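Local coordinates for uncharacterized protein (Shigella flexneri 5a str. M90T, PDB 5EUR) that is of unknown function, a small, mainly helical protein with a sequence domain that has no assigned role, at residues Ser45-Ser50 with Ser71-Gln76. Numbering follows the deposited sequence.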
# COMPACT_ATOMS: atom_id res chain seq x y z
N SER A 45 5.96 3.12 -18.06
CA SER A 45 6.27 4.29 -18.86
C SER A 45 5.01 5.02 -19.32
O SER A 45 5.04 5.75 -20.32
CB SER A 45 7.13 3.88 -20.06
OG SER A 45 8.41 3.47 -19.59
N ASP A 46 3.89 4.83 -18.61
CA ASP A 46 2.62 5.47 -18.92
C ASP A 46 2.61 6.87 -18.30
O ASP A 46 2.01 7.12 -17.24
CB ASP A 46 1.48 4.60 -18.42
CG ASP A 46 0.13 5.08 -18.87
OD1 ASP A 46 0.04 6.15 -19.49
OD2 ASP A 46 -0.83 4.35 -18.59
N MET A 47 3.27 7.79 -19.01
CA MET A 47 3.51 9.14 -18.52
C MET A 47 2.22 9.91 -18.29
O MET A 47 2.15 10.77 -17.40
CB MET A 47 4.41 9.86 -19.53
CG MET A 47 4.72 11.31 -19.24
SD MET A 47 5.76 11.96 -20.58
CE MET A 47 4.64 11.83 -21.96
N ALA A 48 1.17 9.63 -19.07
CA ALA A 48 -0.11 10.28 -18.83
C ALA A 48 -0.67 9.92 -17.46
O ALA A 48 -1.15 10.78 -16.71
CB ALA A 48 -1.10 9.91 -19.93
N ASN A 49 -0.57 8.64 -17.09
CA ASN A 49 -1.07 8.19 -15.80
C ASN A 49 -0.22 8.76 -14.67
O ASN A 49 -0.76 9.24 -13.66
CB ASN A 49 -1.09 6.66 -15.73
CG ASN A 49 -1.93 6.14 -14.58
OD1 ASN A 49 -2.58 6.90 -13.87
ND2 ASN A 49 -1.92 4.82 -14.39
N SER A 50 1.11 8.70 -14.81
CA SER A 50 1.94 9.22 -13.73
C SER A 50 1.77 10.73 -13.58
O SER A 50 1.81 11.26 -12.47
CB SER A 50 3.42 8.84 -13.92
OG SER A 50 3.98 9.28 -15.15
N SER A 71 8.80 12.59 -11.69
CA SER A 71 8.72 14.02 -11.36
C SER A 71 9.24 14.91 -12.49
O SER A 71 8.67 15.97 -12.76
CB SER A 71 9.48 14.31 -10.09
OG SER A 71 8.82 13.74 -8.97
N ARG A 72 10.33 14.51 -13.14
CA ARG A 72 10.86 15.35 -14.21
C ARG A 72 9.90 15.41 -15.39
O ARG A 72 9.63 16.49 -15.94
CB ARG A 72 12.25 14.85 -14.61
CG ARG A 72 13.22 14.85 -13.42
CD ARG A 72 14.69 14.66 -13.80
NE ARG A 72 15.03 13.25 -14.04
CZ ARG A 72 15.44 12.41 -13.10
NH1 ARG A 72 15.56 12.82 -11.84
NH2 ARG A 72 15.73 11.16 -13.41
N TRP A 73 9.33 14.25 -15.76
CA TRP A 73 8.25 14.22 -16.74
C TRP A 73 7.12 15.15 -16.35
O TRP A 73 6.65 15.95 -17.16
CB TRP A 73 7.69 12.81 -16.91
CG TRP A 73 8.60 11.75 -17.43
CD1 TRP A 73 9.83 11.92 -18.00
CD2 TRP A 73 8.33 10.34 -17.48
NE1 TRP A 73 10.35 10.70 -18.38
CE2 TRP A 73 9.44 9.72 -18.07
CE3 TRP A 73 7.25 9.55 -17.06
CZ2 TRP A 73 9.51 8.33 -18.26
CZ3 TRP A 73 7.31 8.17 -17.27
CH2 TRP A 73 8.44 7.58 -17.85
N TRP A 74 6.65 15.06 -15.09
CA TRP A 74 5.51 15.86 -14.67
C TRP A 74 5.82 17.35 -14.72
O TRP A 74 4.99 18.15 -15.15
CB TRP A 74 5.09 15.44 -13.25
CG TRP A 74 4.15 16.38 -12.55
CD1 TRP A 74 2.80 16.50 -12.73
CD2 TRP A 74 4.51 17.34 -11.55
NE1 TRP A 74 2.30 17.47 -11.88
CE2 TRP A 74 3.34 18.01 -11.16
CE3 TRP A 74 5.73 17.70 -10.95
CZ2 TRP A 74 3.33 19.02 -10.19
CZ3 TRP A 74 5.72 18.71 -9.98
CH2 TRP A 74 4.53 19.35 -9.61
N ALA A 75 7.03 17.73 -14.32
CA ALA A 75 7.43 19.13 -14.25
C ALA A 75 7.53 19.75 -15.63
O ALA A 75 7.39 20.98 -15.77
CB ALA A 75 8.76 19.28 -13.51
N GLN A 76 7.81 18.95 -16.66
CA GLN A 76 7.83 19.50 -18.01
C GLN A 76 6.65 19.03 -18.86
O GLN A 76 6.73 19.02 -20.09
CB GLN A 76 9.17 19.19 -18.66
CG GLN A 76 10.31 19.84 -17.88
CD GLN A 76 11.65 19.15 -18.01
OE1 GLN A 76 12.48 19.54 -18.82
NE2 GLN A 76 11.86 18.11 -17.20
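Trp73 reaches from helix 68-75 across to the start of helix 47-59, where Met47 and Ser50 of the first turn, and Ser45 just ahead of it, meet its indole. The close part of the contact lies along the benzo side of the ring. Met47 CB and CG both touch Trp73 CE3, with CB at 3.8 Å. Because CG of Met47 stands anti to the backbone N (chi1 177°) and the next torsion is also extended, the side chain extends obliquely across the indole and brings SD over one of its faces. Met47 SD sits 4.6 Å from the centroid of the Trp73 five-membered ring, displaced toward its rim, and the chain then bends at chi3 to carry CE away from the tryptophan. Ser50 comes in from another direction: its OG lies at the edge of the indole, near the ring plane, 3.8 Å from Trp73 CE3. Ser50 is buried and also touches Leu40 and Thr43 of helix 28-43, whereas Met47 is exposed.

Toward the tip of the indole the fit is looser. Exposed Ser45, in the loop ahead of helix 47-59, brings its CA to 4.1 Å from Trp73 CH2, and its OG stays 4.5 Å from the same carbon. Tyr70, one turn earlier on helix 68-75, also meets the Trp73 ring, at a steep angle between the planes. Trp74, the next residue, instead packs farther along helix 47-59, against Asn51 and Leu54. Van der Waals and sulfur contacts thus join the start of one helix to the end of another through a Met-aromatic contact in a mainly helical domain.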